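Local coordinates for protein transcriptional regulator, IclR family (Ruegeria sp. TM1040, PDB 3R4K) that probably regulates transcription by binding DNA through its N-terminal helix-turn-helix domain, as other IclR-family regulators do, at residues A[94-103]-A[211-222]; A[135-146]-A[177-188]. All coordinates share one frame; numbering follows the deposited sequence.

Contact 1: residues A[94-103]-A[211-222]; sequences TGETTHLSLL and LGALAVAAPTSR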
ATOM      1  N   THR A  94     -18.312  17.269  18.169  1.00 46.19           N
ATOM      2  CA  THR A  94     -19.663  17.494  17.632  1.00 45.29           C
ATOM      3  C   THR A  94     -20.771  17.077  18.600  1.00 48.62           C
ATOM      4  O   THR A  94     -21.914  17.533  18.459  1.00 51.13           O
ATOM      5  CB  THR A  94     -19.836  16.730  16.315  1.00 42.82           C
ATOM      6  OG1 THR A  94     -19.696  15.326  16.566  1.00 39.01           O
ATOM      7  CG2 THR A  94     -18.844  17.171  15.243  1.00 37.71           C
ATOM      8  N   GLY A  95     -20.447  16.184  19.531  1.00 40.76           N
ATOM      9  CA  GLY A  95     -21.433  15.657  20.474  1.00 39.59           C
ATOM     10  C   GLY A  95     -22.363  14.639  19.841  1.00 38.56           C
ATOM     11  O   GLY A  95     -23.354  14.221  20.446  1.00 35.15           O
ATOM     12  N   GLU A  96     -22.003  14.190  18.626  1.00 35.35           N
ATOM     13  CA  GLU A  96     -22.794  13.271  17.818  1.00 33.78           C
ATOM     14  C   GLU A  96     -22.030  12.002  17.413  1.00 36.44           C
ATOM     15  O   GLU A  96     -20.826  11.913  17.606  1.00 35.63           O
ATOM     16  CB  GLU A  96     -23.300  14.005  16.569  1.00 36.05           C
ATOM     17  CG  GLU A  96     -24.117  15.248  16.886  1.00 48.46           C
ATOM     18  CD  GLU A  96     -25.426  15.061  17.635  1.00 62.03           C
ATOM     19  OE1 GLU A  96     -25.895  13.906  17.755  1.00 47.93           O
ATOM     20  OE2 GLU A  96     -26.011  16.084  18.056  1.00 50.06           O
ATOM     21  N   THR A  97     -22.761  11.005  16.882  1.00 33.42           N
ATOM     22  CA  THR A  97     -22.212   9.732  16.422  1.00 30.97           C
ATOM     23  C   THR A  97     -21.440   9.953  15.138  1.00 33.27           C
ATOM     24  O   THR A  97     -21.943  10.603  14.223  1.00 35.11           O
ATOM     25  CB  THR A  97     -23.357   8.719  16.221  1.00 33.14           C
ATOM     26  OG1 THR A  97     -24.026   8.561  17.477  1.00 29.07           O
ATOM     27  CG2 THR A  97     -22.867   7.349  15.674  1.00 25.84           C
ATOM     28  N   THR A  98     -20.229   9.402  15.070  1.00 26.73           N
ATOM     29  CA  THR A  98     -19.389   9.494  13.879  1.00 25.98           C
ATOM     30  C   THR A  98     -19.153   8.088  13.330  1.00 28.52           C
ATOM     31  O   THR A  98     -19.144   7.133  14.100  1.00 27.13           O
ATOM     32  CB  THR A  98     -18.086  10.234  14.193  1.00 32.57           C
ATOM     33  OG1 THR A  98     -17.414   9.541  15.241  1.00 32.63           O
ATOM     34  CG2 THR A  98     -18.317  11.683  14.607  1.00 36.07           C
ATOM     35  N   HIS A  99     -18.996   7.952  12.014  1.00 25.81           N
ATOM     36  CA  HIS A  99     -18.733   6.643  11.432  1.00 26.65           C
ATOM     37  C   HIS A  99     -17.945   6.721  10.133  1.00 31.19           C
ATOM     38  O   HIS A  99     -18.060   7.683   9.369  1.00 32.95           O
ATOM     39  CB  HIS A  99     -20.012   5.801  11.240  1.00 28.75           C
ATOM     40  CG  HIS A  99     -21.046   6.383  10.339  1.00 33.87           C
ATOM     41  ND1 HIS A  99     -21.267   5.868   9.067  1.00 36.99           N
ATOM     42  CD2 HIS A  99     -21.951   7.363  10.583  1.00 37.14           C
ATOM     43  CE1 HIS A  99     -22.261   6.582   8.561  1.00 38.05           C
ATOM     44  NE2 HIS A  99     -22.711   7.492   9.443  1.00 38.56           N
ATOM     45  N   LEU A 100     -17.114   5.699   9.914  1.00 26.01           N
ATOM     46  CA  LEU A 100     -16.316   5.528   8.715  1.00 24.90           C
ATOM     47  C   LEU A 100     -16.902   4.381   7.914  1.00 31.25           C
ATOM     48  O   LEU A 100     -17.107   3.282   8.435  1.00 30.79           O
ATOM     49  CB  LEU A 100     -14.822   5.280   9.044  1.00 23.42           C
ATOM     50  CG  LEU A 100     -13.879   4.986   7.854  1.00 26.06           C
ATOM     51  CD1 LEU A 100     -13.739   6.196   6.902  1.00 23.82           C
ATOM     52  CD2 LEU A 100     -12.519   4.454   8.347  1.00 28.38           C
ATOM     53  N   SER A 101     -17.215   4.652   6.654  1.00 30.77           N
ATOM     54  CA  SER A 101     -17.735   3.632   5.751  1.00 31.54           C
ATOM     55  C   SER A 101     -16.732   3.450   4.619  1.00 36.30           C
ATOM     56  O   SER A 101     -16.073   4.420   4.198  1.00 33.84           O
ATOM     57  CB  SER A 101     -19.128   3.987   5.244  1.00 34.86           C
ATOM     58  OG  SER A 101     -19.131   5.238   4.581  1.00 47.16           O
ATOM     59  N   LEU A 102     -16.547   2.190   4.192  1.00 34.20           N
ATOM     60  CA  LEU A 102     -15.573   1.884   3.147  1.00 34.48           C
ATOM     61  C   LEU A 102     -16.195   1.139   2.001  1.00 40.73           C
ATOM     62  O   LEU A 102     -17.110   0.340   2.193  1.00 38.64           O
ATOM     63  CB  LEU A 102     -14.400   1.051   3.695  1.00 33.51           C
ATOM     64  CG  LEU A 102     -13.522   1.671   4.761  1.00 38.52           C
ATOM     65  CD1 LEU A 102     -12.608   0.615   5.368  1.00 39.35           C
ATOM     66  CD2 LEU A 102     -12.703   2.831   4.211  1.00 41.82           C
ATOM     67  N   LEU A 103     -15.652   1.363   0.803  1.00 42.61           N
ATOM     68  CA  LEU A 103     -16.074   0.641  -0.386  1.00 46.01           C
ATOM     69  C   LEU A 103     -15.592  -0.804  -0.283  1.00 52.60           C
ATOM     70  O   LEU A 103     -14.399  -1.050  -0.086  1.00 50.49           O
ATOM     71  CB  LEU A 103     -15.551   1.305  -1.665  1.00 47.01           C
ATOM     72  CG  LEU A 103     -16.357   2.489  -2.184  1.00 52.55           C
ATOM     73  CD1 LEU A 103     -15.601   3.216  -3.257  1.00 53.05           C
ATOM     74  CD2 LEU A 103     -17.689   2.047  -2.723  1.00 56.07           C
ATOM     75  N   LEU A 211     -11.998   6.081  -1.309  1.00 36.56           N
ATOM     76  CA  LEU A 211     -12.000   4.824  -0.524  1.00 36.96           C
ATOM     77  C   LEU A 211     -13.314   4.570   0.196  1.00 42.21           C
ATOM     78  O   LEU A 211     -13.697   3.420   0.457  1.00 42.20           O
ATOM     79  CB  LEU A 211     -10.930   4.861   0.598  1.00 35.64           C
ATOM     80  CG  LEU A 211      -9.487   4.711   0.289  1.00 40.09           C
ATOM     81  CD1 LEU A 211      -8.752   4.488   1.555  1.00 38.56           C
ATOM     82  CD2 LEU A 211      -9.229   3.537  -0.636  1.00 45.86           C
ATOM     83  N   GLY A 212     -13.886   5.664   0.659  1.00 38.20           N
ATOM     84  CA  GLY A 212     -15.079   5.671   1.474  1.00 38.18           C
ATOM     85  C   GLY A 212     -15.398   7.066   1.949  1.00 41.96           C
ATOM     86  O   GLY A 212     -15.082   8.054   1.266  1.00 42.66           O
ATOM     87  N   ALA A 213     -16.042   7.152   3.117  1.00 36.71           N
ATOM     88  CA  ALA A 213     -16.479   8.430   3.667  1.00 36.40           C
ATOM     89  C   ALA A 213     -16.500   8.424   5.173  1.00 36.84           C
ATOM     90  O   ALA A 213     -16.801   7.397   5.797  1.00 35.69           O
ATOM     91  CB  ALA A 213     -17.872   8.781   3.145  1.00 38.82           C
ATOM     92  N   LEU A 214     -16.211   9.607   5.747  1.00 30.87           N
ATOM     93  CA  LEU A 214     -16.245   9.897   7.168  1.00 29.12           C
ATOM     94  C   LEU A 214     -17.499  10.734   7.428  1.00 35.53           C
ATOM     95  O   LEU A 214     -17.712  11.741   6.741  1.00 38.89           O
ATOM     96  CB  LEU A 214     -14.957  10.617   7.604  1.00 27.95           C
ATOM     97  CG  LEU A 214     -14.864  10.973   9.079  1.00 30.82           C
ATOM     98  CD1 LEU A 214     -14.878   9.735   9.936  1.00 27.60           C
ATOM     99  CD2 LEU A 214     -13.646  11.807   9.355  1.00 34.72           C
ATOM    100  N   ALA A 215     -18.359  10.299   8.363  1.00 29.88           N
ATOM    101  CA  ALA A 215     -19.628  10.985   8.585  1.00 29.24           C
ATOM    102  C   ALA A 215     -19.939  11.278  10.030  1.00 31.08           C
ATOM    103  O   ALA A 215     -19.404  10.636  10.936  1.00 28.01           O
ATOM    104  CB  ALA A 215     -20.761  10.164   7.996  1.00 30.16           C
ATOM    105  N   VAL A 216     -20.860  12.250  10.226  1.00 30.15           N
ATOM    106  CA  VAL A 216     -21.435  12.680  11.507  1.00 30.48           C
ATOM    107  C   VAL A 216     -22.949  12.509  11.380  1.00 33.27           C
ATOM    108  O   VAL A 216     -23.550  13.182  10.545  1.00 35.71           O
ATOM    109  CB  VAL A 216     -21.019  14.144  11.878  1.00 35.96           C
ATOM    110  CG1 VAL A 216     -21.772  14.656  13.112  1.00 35.78           C
ATOM    111  CG2 VAL A 216     -19.512  14.239  12.088  1.00 35.12           C
ATOM    112  N   ALA A 217     -23.545  11.579  12.148  1.00 27.19           N
ATOM    113  CA  ALA A 217     -24.993  11.295  12.166  1.00 26.38           C
ATOM    114  C   ALA A 217     -25.597  11.893  13.405  1.00 33.70           C
ATOM    115  O   ALA A 217     -25.169  11.593  14.522  1.00 34.69           O
ATOM    116  CB  ALA A 217     -25.256   9.801  12.119  1.00 24.62           C
ATOM    117  N   ALA A 218     -26.575  12.758  13.222  1.00 32.38           N
ATOM    118  CA  ALA A 218     -27.210  13.427  14.345  1.00 33.36           C
ATOM    119  C   ALA A 218     -28.729  13.379  14.275  1.00 38.07           C
ATOM    120  O   ALA A 218     -29.288  13.334  13.180  1.00 40.59           O
ATOM    121  CB  ALA A 218     -26.754  14.871  14.371  1.00 36.20           C
ATOM    122  N   PRO A 219     -29.441  13.458  15.415  1.00 34.52           N
ATOM    123  CA  PRO A 219     -30.902  13.580  15.337  1.00 35.79           C
ATOM    124  C   PRO A 219     -31.262  14.943  14.753  1.00 45.42           C
ATOM    125  O   PRO A 219     -30.597  15.949  15.039  1.00 45.22           O
ATOM    126  CB  PRO A 219     -31.348  13.475  16.801  1.00 36.60           C
ATOM    127  CG  PRO A 219     -30.147  13.056  17.564  1.00 38.96           C
ATOM    128  CD  PRO A 219     -28.981  13.550  16.812  1.00 35.07           C
ATOM    129  N   THR A 220     -32.304  14.984  13.934  1.00 46.00           N
ATOM    130  CA  THR A 220     -32.785  16.226  13.339  1.00 49.28           C
ATOM    131  C   THR A 220     -33.096  17.261  14.446  1.00 54.94           C
ATOM    132  O   THR A 220     -32.725  18.425  14.299  1.00 58.12           O
ATOM    133  CB  THR A 220     -33.986  15.914  12.459  1.00 60.29           C
ATOM    134  OG1 THR A 220     -33.524  15.099  11.385  1.00 55.61           O
ATOM    135  CG2 THR A 220     -34.633  17.153  11.892  1.00 67.08           C
ATOM    136  N   SER A 221     -33.683  16.814  15.575  1.00 48.93           N
ATOM    137  CA  SER A 221     -34.041  17.648  16.732  1.00 49.51           C
ATOM    138  C   SER A 221     -32.834  18.413  17.336  1.00 50.91           C
ATOM    139  O   SER A 221     -33.038  19.426  18.008  1.00 50.74           O
ATOM    140  CB  SER A 221     -34.716  16.800  17.816  1.00 52.76           C
ATOM    141  OG  SER A 221     -33.857  15.845  18.431  1.00 61.99           O
ATOM    142  N   ARG A 222     -31.595  17.937  17.092  1.00 45.93           N
ATOM    143  CA  ARG A 222     -30.372  18.557  17.612  1.00 45.43           C
ATOM    144  C   ARG A 222     -29.580  19.334  16.544  1.00 51.51           C
ATOM    145  O   ARG A 222     -28.487  19.845  16.834  1.00 51.15           O
ATOM    146  CB  ARG A 222     -29.476  17.491  18.242  1.00 38.84           C
ATOM    147  CG  ARG A 222     -29.850  17.210  19.678  1.00 41.57           C
ATOM    148  CD  ARG A 222     -28.648  16.871  20.539  1.00 33.34           C
ATOM    149  NE  ARG A 222     -27.940  15.680  20.055  1.00 35.68           N
ATOM    150  CZ  ARG A 222     -28.173  14.438  20.463  1.00 44.84           C
ATOM    151  NH1 ARG A 222     -29.117  14.194  21.370  1.00 32.86           N
ATOM    152  NH2 ARG A 222     -27.463  13.430  19.973  1.00 29.80           N
TER
HETATM  153  O   HOH W   1     -25.748  11.124  17.213  1.00 38.22           O
HETATM  154  O   HOH W   2     -26.058  18.133  16.058  1.00 51.92           O

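Contact 2: residues A[135-146]-A[177-188]; sequences GTASGLAVLAYS and IAEVRRTGLAQS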
ATOM      1  N   GLY A 135     -29.216   7.416  -0.729  1.00 59.97           N
ATOM      2  CA  GLY A 135     -29.943   7.771   0.487  1.00 58.42           C
ATOM      3  C   GLY A 135     -29.142   8.192   1.702  1.00 58.50           C
ATOM      4  O   GLY A 135     -29.724   8.537   2.736  1.00 55.78           O
ATOM      5  N   THR A 136     -27.806   8.155   1.607  1.00 54.17           N
ATOM      6  CA  THR A 136     -26.953   8.552   2.735  1.00 50.88           C
ATOM      7  C   THR A 136     -26.014   9.673   2.305  1.00 54.27           C
ATOM      8  O   THR A 136     -25.662   9.749   1.125  1.00 55.06           O
ATOM      9  CB  THR A 136     -26.129   7.351   3.294  1.00 50.05           C
ATOM     10  OG1 THR A 136     -25.212   6.875   2.308  1.00 51.04           O
ATOM     11  CG2 THR A 136     -26.981   6.209   3.780  1.00 44.33           C
ATOM     12  N   ALA A 137     -25.568  10.506   3.265  1.00 48.93           N
ATOM     13  CA  ALA A 137     -24.575  11.550   3.011  1.00 48.75           C
ATOM     14  C   ALA A 137     -23.252  10.875   2.608  1.00 50.70           C
ATOM     15  O   ALA A 137     -22.600  11.324   1.669  1.00 49.93           O
ATOM     16  CB  ALA A 137     -24.392  12.418   4.250  1.00 48.66           C
ATOM     17  N   SER A 138     -22.905   9.747   3.287  1.00 45.49           N
ATOM     18  CA  SER A 138     -21.708   8.938   3.020  1.00 42.98           C
ATOM     19  C   SER A 138     -21.723   8.423   1.581  1.00 46.86           C
ATOM     20  O   SER A 138     -20.721   8.572   0.877  1.00 47.41           O
ATOM     21  CB  SER A 138     -21.595   7.777   4.007  1.00 42.03           C
ATOM     22  OG  SER A 138     -21.597   8.252   5.340  1.00 45.71           O
ATOM     23  N   GLY A 139     -22.866   7.888   1.152  1.00 43.02           N
ATOM     24  CA  GLY A 139     -23.069   7.388  -0.203  1.00 44.60           C
ATOM     25  C   GLY A 139     -22.925   8.463  -1.261  1.00 51.71           C
ATOM     26  O   GLY A 139     -22.285   8.232  -2.295  1.00 52.45           O
ATOM     27  N   LEU A 140     -23.494   9.664  -1.003  1.00 49.21           N
ATOM     28  CA  LEU A 140     -23.419  10.807  -1.924  1.00 51.10           C
ATOM     29  C   LEU A 140     -21.983  11.328  -2.016  1.00 53.55           C
ATOM     30  O   LEU A 140     -21.540  11.665  -3.115  1.00 55.34           O
ATOM     31  CB  LEU A 140     -24.392  11.935  -1.524  1.00 52.51           C
ATOM     32  CG  LEU A 140     -25.883  11.606  -1.660  1.00 59.27           C
ATOM     33  CD1 LEU A 140     -26.727  12.527  -0.800  1.00 60.26           C
ATOM     34  CD2 LEU A 140     -26.345  11.637  -3.114  1.00 65.05           C
ATOM     35  N   ALA A 141     -21.257  11.369  -0.878  1.00 46.58           N
ATOM     36  CA  ALA A 141     -19.852  11.796  -0.812  1.00 44.94           C
ATOM     37  C   ALA A 141     -18.964  10.876  -1.681  1.00 48.29           C
ATOM     38  O   ALA A 141     -18.104  11.376  -2.395  1.00 46.95           O
ATOM     39  CB  ALA A 141     -19.359  11.795   0.638  1.00 42.86           C
ATOM     40  N   VAL A 142     -19.210   9.542  -1.640  1.00 45.71           N
ATOM     41  CA  VAL A 142     -18.472   8.510  -2.387  1.00 44.91           C
ATOM     42  C   VAL A 142     -18.850   8.574  -3.872  1.00 51.44           C
ATOM     43  O   VAL A 142     -17.968   8.504  -4.710  1.00 50.33           O
ATOM     44  CB  VAL A 142     -18.684   7.085  -1.786  1.00 46.96           C
ATOM     45  CG1 VAL A 142     -18.061   6.000  -2.663  1.00 46.91           C
ATOM     46  CG2 VAL A 142     -18.124   6.993  -0.371  1.00 44.24           C
ATOM     47  N   LEU A 143     -20.146   8.698  -4.193  1.00 52.91           N
ATOM     48  CA  LEU A 143     -20.653   8.774  -5.570  1.00 56.25           C
ATOM     49  C   LEU A 143     -20.104   9.997  -6.299  1.00 62.64           C
ATOM     50  O   LEU A 143     -19.728   9.904  -7.464  1.00 64.51           O
ATOM     51  CB  LEU A 143     -22.190   8.830  -5.556  1.00 58.37           C
ATOM     52  CG  LEU A 143     -22.916   8.041  -6.636  1.00 66.52           C
ATOM     53  CD1 LEU A 143     -22.441   6.586  -6.689  1.00 66.43           C
ATOM     54  CD2 LEU A 143     -24.408   8.084  -6.415  1.00 69.52           C
ATOM     55  N   ALA A 144     -20.026  11.132  -5.599  1.00 58.84           N
ATOM     56  CA  ALA A 144     -19.563  12.391  -6.165  1.00 60.17           C
ATOM     57  C   ALA A 144     -18.099  12.336  -6.650  1.00 64.24           C
ATOM     58  O   ALA A 144     -17.720  13.117  -7.528  1.00 65.55           O
ATOM     59  CB  ALA A 144     -19.721  13.497  -5.145  1.00 60.26           C
ATOM     60  N   TYR A 145     -17.295  11.407  -6.108  1.00 57.36           N
ATOM     61  CA  TYR A 145     -15.890  11.279  -6.486  1.00 55.80           C
ATOM     62  C   TYR A 145     -15.568   9.912  -7.090  1.00 60.38           C
ATOM     63  O   TYR A 145     -14.395   9.531  -7.190  1.00 59.58           O
ATOM     64  CB  TYR A 145     -15.008  11.597  -5.280  1.00 54.47           C
ATOM     65  CG  TYR A 145     -15.095  13.062  -4.918  1.00 56.47           C
ATOM     66  CD1 TYR A 145     -14.398  14.015  -5.644  1.00 59.16           C
ATOM     67  CD2 TYR A 145     -15.949  13.505  -3.910  1.00 56.63           C
ATOM     68  CE1 TYR A 145     -14.486  15.366  -5.336  1.00 59.79           C
ATOM     69  CE2 TYR A 145     -16.049  14.859  -3.592  1.00 58.11           C
ATOM     70  CZ  TYR A 145     -15.305  15.785  -4.303  1.00 60.94           C
ATOM     71  OH  TYR A 145     -15.357  17.115  -3.984  1.00 55.79           O
ATOM     72  N   SER A 146     -16.613   9.220  -7.566  1.00 59.08           N
ATOM     73  CA  SER A 146     -16.522   7.942  -8.248  1.00 60.40           C
ATOM     74  C   SER A 146     -16.469   8.165  -9.776  1.00 71.59           C
ATOM     75  O   SER A 146     -16.756   9.273 -10.260  1.00 74.58           O
ATOM     76  CB  SER A 146     -17.702   7.056  -7.866  1.00 63.00           C
ATOM     77  OG  SER A 146     -17.462   6.410  -6.626  1.00 65.93           O
ATOM     78  N   ILE A 177     -24.980  15.368  -6.342  1.00 76.06           N
ATOM     79  CA  ILE A 177     -23.608  14.911  -6.622  1.00 73.69           C
ATOM     80  C   ILE A 177     -22.739  16.102  -7.045  1.00 78.50           C
ATOM     81  O   ILE A 177     -21.634  16.262  -6.520  1.00 77.48           O
ATOM     82  CB  ILE A 177     -23.615  13.786  -7.702  1.00 77.69           C
ATOM     83  CG1 ILE A 177     -23.999  12.430  -7.090  1.00 76.96           C
ATOM     84  CG2 ILE A 177     -22.296  13.683  -8.479  1.00 77.25           C
ATOM     85  CD1 ILE A 177     -24.076  11.343  -8.090  1.00 87.22           C
ATOM     86  N   ALA A 178     -23.243  16.933  -7.975  1.00 77.15           N
ATOM     87  CA  ALA A 178     -22.524  18.086  -8.509  1.00 78.28           C
ATOM     88  C   ALA A 178     -22.228  19.113  -7.421  1.00 80.84           C
ATOM     89  O   ALA A 178     -21.133  19.687  -7.403  1.00 79.95           O
ATOM     90  CB  ALA A 178     -23.313  18.717  -9.644  1.00 83.81           C
ATOM     91  N   GLU A 179     -23.173  19.297  -6.483  1.00 77.22           N
ATOM     92  CA  GLU A 179     -23.018  20.234  -5.369  1.00 76.51           C
ATOM     93  C   GLU A 179     -21.964  19.721  -4.351  1.00 75.65           C
ATOM     94  O   GLU A 179     -21.192  20.530  -3.820  1.00 73.58           O
ATOM     95  CB  GLU A 179     -24.388  20.501  -4.694  1.00 79.20           C
ATOM     96  CG  GLU A 179     -24.441  21.765  -3.835  1.00 88.38           C
ATOM     97  CD  GLU A 179     -24.016  23.122  -4.394  1.00111.06           C
ATOM     98  OE1 GLU A 179     -23.779  23.262  -5.619  1.00 93.43           O
ATOM     99  OE2 GLU A 179     -23.909  24.058  -3.571  1.00111.60           O
ATOM    100  N   VAL A 180     -21.915  18.379  -4.125  1.00 70.55           N
ATOM    101  CA  VAL A 180     -20.961  17.736  -3.211  1.00 67.19           C
ATOM    102  C   VAL A 180     -19.544  17.808  -3.829  1.00 69.57           C
ATOM    103  O   VAL A 180     -18.593  18.126  -3.104  1.00 67.64           O
ATOM    104  CB  VAL A 180     -21.361  16.309  -2.699  1.00 69.61           C
ATOM    105  CG1 VAL A 180     -22.219  15.496  -3.634  1.00 71.31           C
ATOM    106  CG2 VAL A 180     -20.188  15.516  -2.126  1.00 65.94           C
ATOM    107  N   ARG A 181     -19.423  17.561  -5.164  1.00 66.61           N
ATOM    108  CA  ARG A 181     -18.177  17.652  -5.938  0.50 65.75           C
ATOM    109  C   ARG A 181     -17.561  19.040  -5.782  1.00 70.69           C
ATOM    110  O   ARG A 181     -16.347  19.185  -5.633  1.00 69.16           O
ATOM    111  CB  ARG A 181     -18.453  17.388  -7.437  0.50 67.92           C
ATOM    112  CG  ARG A 181     -18.657  15.931  -7.823  0.50 74.12           C
ATOM    113  CD  ARG A 181     -18.694  15.713  -9.335  0.50 80.86           C
ATOM    114  NE  ARG A 181     -19.080  14.340  -9.688  0.50 79.18           N
ATOM    115  CZ  ARG A 181     -18.398  13.542 -10.509  0.50 84.53           C
ATOM    116  NH1 ARG A 181     -17.271  13.961 -11.071  0.50 69.55           N
ATOM    117  NH2 ARG A 181     -18.829  12.312 -10.756  0.50 65.04           N
ATOM    118  N   ARG A 182     -18.423  20.059  -5.821  1.00 70.61           N
ATOM    119  CA  ARG A 182     -18.102  21.476  -5.749  1.00 73.06           C
ATOM    120  C   ARG A 182     -17.672  21.946  -4.344  1.00 76.00           C
ATOM    121  O   ARG A 182     -16.758  22.770  -4.239  1.00 74.92           O
ATOM    122  CB  ARG A 182     -19.341  22.267  -6.202  1.00 77.71           C
ATOM    123  CG  ARG A 182     -19.042  23.661  -6.738  1.00 87.31           C
ATOM    124  CD  ARG A 182     -20.309  24.475  -6.949  1.00 96.90           C
ATOM    125  NE  ARG A 182     -21.079  24.689  -5.716  1.00104.25           N
ATOM    126  CZ  ARG A 182     -20.867  25.679  -4.852  1.00116.74           C
ATOM    127  NH1 ARG A 182     -19.890  26.554  -5.059  1.00105.06           N
ATOM    128  NH2 ARG A 182     -21.625  25.795  -3.769  1.00 99.36           N
ATOM    129  N   THR A 183     -18.351  21.464  -3.284  1.00 72.05           N
ATOM    130  CA  THR A 183     -18.116  21.905  -1.903  1.00 70.55           C
ATOM    131  C   THR A 183     -17.259  20.943  -1.067  1.00 69.92           C
ATOM    132  O   THR A 183     -16.740  21.357  -0.031  1.00 69.14           O
ATOM    133  CB  THR A 183     -19.457  22.143  -1.196  1.00 80.25           C
ATOM    134  OG1 THR A 183     -20.162  20.905  -1.083  1.00 80.63           O
ATOM    135  CG2 THR A 183     -20.320  23.188  -1.903  1.00 79.49           C
ATOM    136  N   GLY A 184     -17.117  19.694  -1.507  1.00 63.45           N
ATOM    137  CA  GLY A 184     -16.325  18.681  -0.807  1.00 59.27           C
ATOM    138  C   GLY A 184     -16.988  18.090   0.430  1.00 61.39           C
ATOM    139  O   GLY A 184     -16.321  17.417   1.227  1.00 58.14           O
ATOM    140  N   LEU A 185     -18.307  18.338   0.599  1.00 58.99           N
ATOM    141  CA  LEU A 185     -19.119  17.881   1.732  1.00 57.21           C
ATOM    142  C   LEU A 185     -20.554  17.563   1.286  1.00 60.26           C
ATOM    143  O   LEU A 185     -21.156  18.322   0.513  1.00 61.73           O
ATOM    144  CB  LEU A 185     -19.136  18.956   2.841  1.00 58.01           C
ATOM    145  CG  LEU A 185     -19.683  18.529   4.203  1.00 60.72           C
ATOM    146  CD1 LEU A 185     -18.817  19.049   5.306  1.00 60.24           C
ATOM    147  CD2 LEU A 185     -21.089  19.026   4.402  1.00 65.14           C
ATOM    148  N   ALA A 186     -21.094  16.442   1.795  1.00 53.70           N
ATOM    149  CA  ALA A 186     -22.449  15.972   1.508  1.00 54.36           C
ATOM    150  C   ALA A 186     -23.317  16.028   2.758  1.00 57.26           C
ATOM    151  O   ALA A 186     -22.843  15.781   3.868  1.00 54.61           O
ATOM    152  CB  ALA A 186     -22.413  14.547   0.961  1.00 53.78           C
ATOM    153  N   GLN A 187     -24.598  16.344   2.561  1.00 55.78           N
ATOM    154  CA  GLN A 187     -25.617  16.383   3.603  1.00 54.93           C
ATOM    155  C   GLN A 187     -26.837  15.562   3.166  1.00 60.32           C
ATOM    156  O   GLN A 187     -27.165  15.539   1.978  1.00 62.03           O
ATOM    157  CB  GLN A 187     -26.021  17.821   3.924  1.00 58.23           C
ATOM    158  CG  GLN A 187     -25.230  18.425   5.072  1.00 58.59           C
ATOM    159  CD  GLN A 187     -25.720  19.813   5.413  1.00 79.46           C
ATOM    160  OE1 GLN A 187     -26.770  20.010   6.040  1.00 70.96           O
ATOM    161  NE2 GLN A 187     -24.973  20.814   4.990  1.00 81.08           N
ATOM    162  N   SER A 188     -27.479  14.859   4.118  1.00 56.18           N
ATOM    163  CA  SER A 188     -28.676  14.049   3.866  1.00 56.69           C
ATOM    164  C   SER A 188     -29.557  14.017   5.103  1.00 61.70           C
ATOM    165  O   SER A 188     -29.085  13.705   6.197  1.00 59.61           O
ATOM    166  CB  SER A 188     -28.314  12.632   3.430  1.00 57.74           C
ATOM    167  OG  SER A 188     -29.466  11.829   3.225  1.00 64.31           O
TER

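Contact 1: residues A[94-103]-A[211-222]
His99 and Ala215 face each other in the tight middle of this antiparallel strand pair, 97-103 against 211-219. Their backbones exchange two hydrogen bonds, and the imidazole lies over the methyl: Ala215 CB sits 3.9 Å from the centroid of the His99 ring, a CH-pi contact. A chi1 of 61°, with CG between the backbone N and the carbonyl carbon, folds the ring onto its partner. On the other face, Thr98 and Val216 run side by side, CG2 to CG2 at 3.8 Å.

Toward Glu96 and Arg222 the pairing is looser and wetter. Ala217 N bonds Thr97 O well, but the return bond, Thr97 N to Ala217 O, is weak at 3.4 Å, and a water accepts from Thr97 N and donates to Ala217 O and Glu96 OE1. Beyond it, partly exposed Arg222 grips buried Glu96 side-on: NE to OE2 and NH2 to OE1, both 2.8 Å, with the planes 18° apart. Arg222 NH2 also bonds Thr121 O.

The two strands are the central pair of a six-stranded sheet, flanked by strands 107-114 and 196-204. Helix 79-94 covers the Thr98, Leu100, Leu214 and Val216 face, and helix 137-143 meets the face bearing His99, Ser101 and Ala215.

Contact 2: residues A[135-146]-A[177-188]
Ala144 and Val180 meet where helix 137-143 runs across helix 177-183, the two axes 9.0 Å apart and at 74° to each other. Both methyls of Val180 press on Ala144 CB from one side, CG1 at 3.5 Å and CG2 a little farther. Alongside, Ile177 CD1 packs against the Leu143 isobutyl group, 3.7 Å from Leu143 CD2, while Ile177 CG2 rests by the backbone of Ala144.

Tyr145 is worth tracing outward. Its CB points away from the 177-188 segment, but chi1 of -69°, placing CG beside the backbone N and opposite the carbonyl carbon, lets the ring swing back over the helix end. Ala141 O lies at the ring edge, in its plane. CE2 lies loosely by Val180 O and CG2, CZ approaches Arg181 CA at 3.8 Å, and at the tip OH donates a weak bond to Arg181 O, 2.8 Å away. The ring also meets Phe204 edge-to-face.

The other end of helix 137-143 lies over strand 186-188. Ala186 CB fits among Ala137, Leu140 and Ala141, 3.3 Å from Ala137 O, and Ser188 CB sits 3.5 Å from Ala137 N. Ser188 OG gives a weak bond to Gly135 O. Thr136 caps this helix start, its OG1 accepting from Gly139 N and also hydrogen-bonded to Thr132 O.

After helix 177-183, Gly184, with positive phi, turns the chain into strand 186-189, an outermost strand of the six-stranded sheet within the chain. Helix 137-143 packs at once on that strand and on the helix leading into it. This is helix-on-helix and helix-on-sheet packing within the C-terminal domain, whose profilin-like, GAF-related fold in IclR relatives is the effector-binding module.

Contacts 1 and 2 share one six-stranded sheet, their centres about 13 Å apart. Contact 1 supplies the middle of the sheet; contact 2 supplies an edge strand and the helices next to it. Helix 137-143 joins them: Ser138 OG lies 3.4 Å from Ala215 CB, Ser138 CB comes 3.6 Å from Ser101 OG, and Val142 CG2 is 3.6 Å from Gly212 C. The helix thus lies directly on this face of the sheet. In sequence, both segments of contact 2 fall between the two strands of contact 1. No ligand marks a site here, though this domain probably senses an effector, as in relatives.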